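Local coordinates for protein ATP-dependent DNA helicase PIF1 (PDB 7OTJ) that probably couples ATP hydrolysis to 5'-3' unwinding of DNA, including G-quadruplexes, in maintaining nuclear and mitochondrial genomes, at residues A[279-284]-A[435-440]; A[297-302]-A[424-429]. All coordinates share one frame; numbering follows the deposited sequence.

Contact 1: residues A[279-284]-A[435-440]; sequences TNFLAP and VLVSRI. With nucleotides of chain C.
A loop-on-strand contact, polar at one end and apolar at the other, joins residues 279-284 to the bulged strand segment 435-440 in the SH3-like 2B domain of this Pif1 helicase. The loop links helix 273-279 to strand 286-289, and Arg439 reaches it from the sheet. Its CG lies anti to the backbone N (chi1 166°) and the chain bends at chi3, bringing the guanidinium up to the loop backbone. There Arg439 NH1 donates to Ala283 O at 2.7 Å, with an N-H...O angle of 143°; the acceptor lies near the guanidinium plane, at its edge. The same NH1 also donates to a water, 2.9 Å from it, that sits 2.8 Å from Phe281 O and so links the two. Beside this polar corner the Phe281 ring runs past the arginine stem in the opposite direction, its CD2 edge 3.7 Å from Arg439 CB and its plane 77° from the guanidinium. Phe281 CZ extends the apolar part to Val437 CG1, at 4.2 Å. On the far side of the loop Asn280 ND2 makes a weak hydrogen bond to O4 of DT5 of chain C. Arg439 NH2 is salt-bridged to Asp265, which probably offsets the buried positive charge; with NH1 bound to both a carbonyl and a water, the guanidinium is fixed in rotation and ties the DNA-contacting loop to the sheet.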
loop_
_atom_site.group_PDB
_atom_site.type_symbol
_atom_site.label_atom_id
_atom_site.label_comp_id
_atom_site.label_asym_id
_atom_site.label_seq_id
_atom_site.Cartn_x
_atom_site.Cartn_y
_atom_site.Cartn_z
ATOM N N THR A 279 -6.066 -4.298 -18.195
ATOM C CA THR A 279 -7.064 -3.777 -17.266
ATOM C C THR A 279 -6.484 -3.585 -15.871
ATOM O O THR A 279 -6.881 -2.656 -15.158
ATOM C CB THR A 279 -8.284 -4.702 -17.244
ATOM O OG1 THR A 279 -8.963 -4.614 -18.503
ATOM C CG2 THR A 279 -9.258 -4.313 -16.136
ATOM N N ASN A 280 -5.509 -4.401 -15.483
ATOM C CA ASN A 280 -4.975 -4.361 -14.131
ATOM C C ASN A 280 -3.686 -3.557 -14.019
ATOM O O ASN A 280 -3.089 -3.522 -12.939
ATOM C CB ASN A 280 -4.745 -5.781 -13.620
ATOM C CG ASN A 280 -6.037 -6.501 -13.324
ATOM O OD1 ASN A 280 -7.036 -5.878 -12.967
ATOM N ND2 ASN A 280 -6.027 -7.818 -13.472
ATOM N N PHE A 281 -3.266 -2.880 -15.089
ATOM C CA PHE A 281 -2.129 -1.973 -14.993
ATOM C C PHE A 281 -2.517 -0.741 -14.183
ATOM O O PHE A 281 -3.580 -0.154 -14.400
ATOM C CB PHE A 281 -1.654 -1.543 -16.384
ATOM C CG PHE A 281 -0.730 -2.521 -17.049
ATOM C CD1 PHE A 281 -0.739 -3.862 -16.696
ATOM C CD2 PHE A 281 0.155 -2.097 -18.030
ATOM C CE1 PHE A 281 0.108 -4.763 -17.314
ATOM C CE2 PHE A 281 1.008 -2.997 -18.650
ATOM C CZ PHE A 281 0.983 -4.326 -18.291
ATOM N N LEU A 282 -1.639 -0.340 -13.259
ATOM C CA LEU A 282 -1.896 0.853 -12.457
ATOM C C LEU A 282 -1.917 2.104 -13.324
ATOM O O LEU A 282 -2.753 2.994 -13.122
ATOM C CB LEU A 282 -0.844 0.985 -11.356
ATOM C CG LEU A 282 -0.956 2.205 -10.436
ATOM C CD1 LEU A 282 -2.315 2.249 -9.747
ATOM C CD2 LEU A 282 0.170 2.220 -9.406
ATOM N N ALA A 283 -0.999 2.196 -14.283
ATOM C CA ALA A 283 -1.008 3.310 -15.216
ATOM C C ALA A 283 -2.336 3.331 -15.966
ATOM O O ALA A 283 -2.754 2.294 -16.505
ATOM C CB ALA A 283 0.156 3.193 -16.198
ATOM N N PRO A 284 -3.016 4.470 -16.039
ATOM C CA PRO A 284 -4.365 4.485 -16.607
ATOM C C PRO A 284 -4.358 4.511 -18.126
ATOM O O PRO A 284 -3.488 5.105 -18.766
ATOM C CB PRO A 284 -4.963 5.778 -16.042
ATOM C CG PRO A 284 -3.783 6.670 -15.876
ATOM C CD PRO A 284 -2.652 5.767 -15.443
ATOM N N VAL A 435 8.929 -8.843 -23.987
ATOM C CA VAL A 435 7.775 -8.119 -23.467
ATOM C C VAL A 435 6.522 -8.658 -24.145
ATOM O O VAL A 435 6.440 -8.721 -25.377
ATOM C CB VAL A 435 7.930 -6.609 -23.687
ATOM C CG1 VAL A 435 8.522 -6.333 -25.053
ATOM C CG2 VAL A 435 6.592 -5.910 -23.544
ATOM N N LEU A 436 5.558 -9.094 -23.337
ATOM C CA LEU A 436 4.322 -9.655 -23.864
ATOM C C LEU A 436 3.227 -8.607 -24.004
ATOM O O LEU A 436 2.431 -8.670 -24.948
ATOM C CB LEU A 436 3.843 -10.799 -22.964
ATOM C CG LEU A 436 4.844 -11.940 -22.706
ATOM C CD1 LEU A 436 4.274 -12.979 -21.756
ATOM C CD2 LEU A 436 5.287 -12.604 -24.002
ATOM N N VAL A 437 3.199 -7.624 -23.107
ATOM C CA VAL A 437 2.251 -6.519 -23.155
ATOM C C VAL A 437 2.998 -5.256 -22.751
ATOM O O VAL A 437 3.837 -5.288 -21.845
ATOM C CB VAL A 437 1.040 -6.761 -22.229
ATOM C CG1 VAL A 437 0.167 -5.535 -22.185
ATOM C CG2 VAL A 437 0.233 -7.951 -22.697
ATOM N N SER A 438 2.724 -4.151 -23.452
ATOM C CA SER A 438 3.346 -2.867 -23.158
ATOM C C SER A 438 2.295 -1.765 -23.087
ATOM O O SER A 438 1.407 -1.683 -23.944
ATOM C CB SER A 438 4.394 -2.521 -24.217
ATOM O OG SER A 438 5.011 -1.278 -23.936
ATOM N N ARG A 439 2.424 -0.895 -22.087
ATOM C CA ARG A 439 1.612 0.312 -21.993
ATOM C C ARG A 439 2.520 1.493 -21.697
ATOM O O ARG A 439 3.292 1.461 -20.733
ATOM C CB ARG A 439 0.530 0.221 -20.909
ATOM C CG ARG A 439 -0.075 1.591 -20.580
ATOM C CD ARG A 439 -1.301 1.504 -19.692
ATOM N NE ARG A 439 -2.443 0.943 -20.402
ATOM C CZ ARG A 439 -3.578 0.578 -19.822
ATOM N NH1 ARG A 439 -3.770 0.732 -18.519
ATOM N NH2 ARG A 439 -4.538 0.032 -20.566
ATOM N N ILE A 440 2.412 2.536 -22.513
ATOM C CA ILE A 440 3.186 3.756 -22.342
ATOM C C ILE A 440 2.216 4.845 -21.916
ATOM O O ILE A 440 1.223 5.112 -22.605
ATOM C CB ILE A 440 3.939 4.138 -23.626
ATOM C CG1 ILE A 440 4.912 3.018 -24.013
ATOM C CG2 ILE A 440 4.676 5.456 -23.438
ATOM C CD1 ILE A 440 5.679 3.274 -25.291
ATOM P P DT C 5 1.379 -6.548 -7.529
ATOM O OP1 DT C 5 2.816 -6.321 -7.239
ATOM O OP2 DT C 5 0.534 -5.419 -7.989
ATOM O "O5'" DT C 5 1.312 -7.759 -8.570
ATOM C "C5'" DT C 5 2.201 -8.863 -8.420
ATOM C "C4'" DT C 5 2.820 -9.253 -9.754
ATOM O "O4'" DT C 5 1.816 -9.891 -10.581
ATOM C "C3'" DT C 5 3.381 -8.095 -10.574
ATOM O "O3'" DT C 5 4.585 -8.493 -11.233
ATOM C "C2'" DT C 5 2.259 -7.792 -11.574
ATOM C "C1'" DT C 5 1.604 -9.154 -11.770
ATOM N N1 DT C 5 0.141 -9.082 -12.000
ATOM C C2 DT C 5 -0.397 -9.664 -13.126
ATOM O O2 DT C 5 0.268 -10.237 -13.967
ATOM N N3 DT C 5 -1.757 -9.549 -13.236
ATOM C C4 DT C 5 -2.616 -8.926 -12.347
ATOM O O4 DT C 5 -3.826 -8.874 -12.532
ATOM C C5 DT C 5 -1.989 -8.343 -11.187
ATOM C C7 DT C 5 -2.821 -7.640 -10.152
ATOM C C6 DT C 5 -0.656 -8.454 -11.070
HETATM O O HOH W 1 -5.463 -0.300 -16.410
#

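Contact 2: residues A[297-302]-A[424-429]; sequences CIKNFD and EQWTTE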
loop_
_atom_site.group_PDB
_atom_site.type_symbol
_atom_site.label_atom_id
_atom_site.label_comp_id
_atom_site.label_asym_id
_atom_site.label_seq_id
_atom_site.Cartn_x
_atom_site.Cartn_y
_atom_site.Cartn_z
ATOM N N CYS A 297 2.258 10.422 -8.122
ATOM C CA CYS A 297 3.267 9.717 -8.897
ATOM C C CYS A 297 3.183 8.219 -8.627
ATOM O O CYS A 297 2.995 7.790 -7.486
ATOM C CB CYS A 297 4.654 10.246 -8.545
ATOM S SG CYS A 297 5.992 9.459 -9.438
ATOM N N ILE A 298 3.322 7.412 -9.676
ATOM C CA ILE A 298 3.196 5.969 -9.511
ATOM C C ILE A 298 4.464 5.228 -9.938
ATOM O O ILE A 298 4.418 4.031 -10.204
ATOM C CB ILE A 298 1.962 5.430 -10.260
ATOM C CG1 ILE A 298 2.117 5.646 -11.767
ATOM C CG2 ILE A 298 0.694 6.087 -9.745
ATOM C CD1 ILE A 298 0.982 5.079 -12.590
ATOM N N LYS A 299 5.603 5.921 -9.986
ATOM C CA LYS A 299 6.887 5.291 -10.265
ATOM C C LYS A 299 7.945 5.893 -9.353
ATOM O O LYS A 299 7.894 7.085 -9.036
ATOM C CB LYS A 299 7.302 5.461 -11.735
ATOM C CG LYS A 299 8.631 4.807 -12.083
ATOM C CD LYS A 299 8.868 4.753 -13.580
ATOM C CE LYS A 299 7.926 3.760 -14.263
ATOM N NZ LYS A 299 8.178 2.329 -13.909
ATOM N N ASN A 300 8.897 5.061 -8.927
ATOM C CA ASN A 300 10.033 5.518 -8.127
ATOM C C ASN A 300 11.099 6.067 -9.066
ATOM O O ASN A 300 11.933 5.331 -9.589
ATOM C CB ASN A 300 10.580 4.383 -7.268
ATOM C CG ASN A 300 9.549 3.831 -6.304
ATOM O OD1 ASN A 300 9.468 4.257 -5.152
ATOM N ND2 ASN A 300 8.756 2.871 -6.770
ATOM N N PHE A 301 11.062 7.378 -9.308
ATOM C CA PHE A 301 12.093 7.988 -10.143
ATOM C C PHE A 301 13.363 8.264 -9.347
ATOM O O PHE A 301 14.434 7.732 -9.655
ATOM C CB PHE A 301 11.572 9.286 -10.758
ATOM C CG PHE A 301 10.581 9.081 -11.857
ATOM C CD1 PHE A 301 10.978 8.544 -13.070
ATOM C CD2 PHE A 301 9.256 9.438 -11.688
ATOM C CE1 PHE A 301 10.072 8.355 -14.089
ATOM C CE2 PHE A 301 8.342 9.255 -12.705
ATOM C CZ PHE A 301 8.751 8.713 -13.907
ATOM N N ASP A 302 13.247 9.076 -8.309
ATOM C CA ASP A 302 14.377 9.548 -7.530
ATOM C C ASP A 302 14.416 8.823 -6.192
ATOM O O ASP A 302 13.606 7.937 -5.909
ATOM C CB ASP A 302 14.285 11.065 -7.335
ATOM C CG ASP A 302 15.633 11.707 -7.078
ATOM O OD1 ASP A 302 16.658 10.998 -7.167
ATOM O OD2 ASP A 302 15.666 12.922 -6.786
ATOM N N GLU A 424 6.286 6.892 -19.250
ATOM C CA GLU A 424 7.013 5.705 -18.824
ATOM C C GLU A 424 6.364 4.472 -19.432
ATOM O O GLU A 424 5.237 4.524 -19.930
ATOM C CB GLU A 424 7.030 5.576 -17.299
ATOM C CG GLU A 424 7.862 6.624 -16.604
ATOM C CD GLU A 424 9.314 6.562 -17.019
ATOM O OE1 GLU A 424 9.859 7.605 -17.432
ATOM O OE2 GLU A 424 9.903 5.463 -16.946
ATOM N N GLN A 425 7.088 3.355 -19.395
ATOM C CA GLN A 425 6.605 2.097 -19.948
ATOM C C GLN A 425 6.426 1.064 -18.842
ATOM O O GLN A 425 7.328 0.861 -18.022
ATOM C CB GLN A 425 7.557 1.560 -21.019
ATOM C CG GLN A 425 7.062 0.272 -21.672
ATOM C CD GLN A 425 8.102 -0.395 -22.551
ATOM O OE1 GLN A 425 9.304 -0.203 -22.374
ATOM N NE2 GLN A 425 7.640 -1.196 -23.502
ATOM N N TRP A 426 5.262 0.421 -18.826
ATOM C CA TRP A 426 4.990 -0.738 -17.987
ATOM C C TRP A 426 4.855 -1.956 -18.888
ATOM O O TRP A 426 4.162 -1.903 -19.909
ATOM C CB TRP A 426 3.716 -0.544 -17.157
ATOM C CG TRP A 426 3.818 0.520 -16.094
ATOM C CD1 TRP A 426 4.051 0.332 -14.763
ATOM C CD2 TRP A 426 3.679 1.935 -16.279
ATOM N NE1 TRP A 426 4.069 1.540 -14.106
ATOM C CE2 TRP A 426 3.844 2.540 -15.015
ATOM C CE3 TRP A 426 3.436 2.747 -17.391
ATOM C CZ2 TRP A 426 3.771 3.920 -14.832
ATOM C CZ3 TRP A 426 3.365 4.119 -17.207
ATOM C CH2 TRP A 426 3.532 4.691 -15.938
ATOM N N THR A 427 5.518 -3.046 -18.516
ATOM C CA THR A 427 5.584 -4.232 -19.356
ATOM C C THR A 427 5.189 -5.459 -18.554
ATOM O O THR A 427 5.573 -5.596 -17.388
ATOM C CB THR A 427 6.986 -4.440 -19.936
ATOM O OG1 THR A 427 7.926 -4.589 -18.864
ATOM C CG2 THR A 427 7.394 -3.266 -20.811
ATOM N N THR A 428 4.361 -6.302 -19.157
ATOM C CA THR A 428 4.265 -7.700 -18.776
ATOM C C THR A 428 5.279 -8.477 -19.609
ATOM O O THR A 428 5.296 -8.360 -20.839
ATOM C CB THR A 428 2.844 -8.218 -19.000
ATOM O OG1 THR A 428 1.965 -7.619 -18.039
ATOM C CG2 THR A 428 2.790 -9.717 -18.855
ATOM N N GLU A 429 6.114 -9.275 -18.953
ATOM C CA GLU A 429 7.227 -9.908 -19.645
ATOM C C GLU A 429 7.267 -11.396 -19.335
ATOM O O GLU A 429 6.516 -11.909 -18.503
ATOM C CB GLU A 429 8.569 -9.260 -19.267
ATOM C CG GLU A 429 8.778 -7.860 -19.831
ATOM C CD GLU A 429 10.138 -7.283 -19.477
ATOM O OE1 GLU A 429 10.257 -6.041 -19.401
ATOM O OE2 GLU A 429 11.086 -8.071 -19.272
#
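Glu424, at the start of strand 424-429, meets both Lys299 and Phe301 of the loop that connects strands 294-297 and 310-316, so an antiparallel strand of the 2B-domain sheet is packed against a loop between two other strands of that sheet. The chain of Glu424 bends at chi2 (-61°), and its carboxylate comes to the edge of the Phe301 ring: OE1 lies near the ring plane, 3.4 Å from Phe301 CE1, while the carboxylate plane stands 86° from the ring. Lys299 crosses Glu424 at about a right angle, with Lys299 CE 3.6 Å from Glu424 CB. Their charged atoms do not touch, Lys299 NZ and Glu424 OE2 being 4.7 Å apart, so any attraction is probably a longer-range one. Two residues on, Trp426 receives the lysine end and Ile298. The bend at chi3 carries Lys299 CE over one indole face, offset toward the rim, and a further bend at chi4 turns NZ to an off-centre cation-pi contact 4.6 Å from the centroid of the five-membered ring, 28° off its normal. Ile298 crosses the indole nearly at right angles and touches the benzo part, its CD1 3.8 Å from Trp426 CZ2.

Contacts 1 and 2 meet on one sheet, through strands 424-429 and 435-446, which are consecutive antiparallel neighbours, and contact 2 is nested inside the chain loop closed by contact 1. Their centres are 10 Å apart. Leu436 N lies 2.6 Å from Thr428 O, a probable hydrogen bond at the classic beta bulge where Leu436 and Val437 both face Thr428. Side chains join them too, with Ala283 CB 3.5 Å from Trp426 CZ3 and Phe281 CZ 3.4 Å from Thr428 OG1. Trp426 therefore bridges the loops of both contacts. Both lie away from the ADP and tetrafluoroaluminate pocket; the loop of contact 1 reaches the DNA through Asn280, and contact 2 comes within about 5 Å of it between nearest atoms.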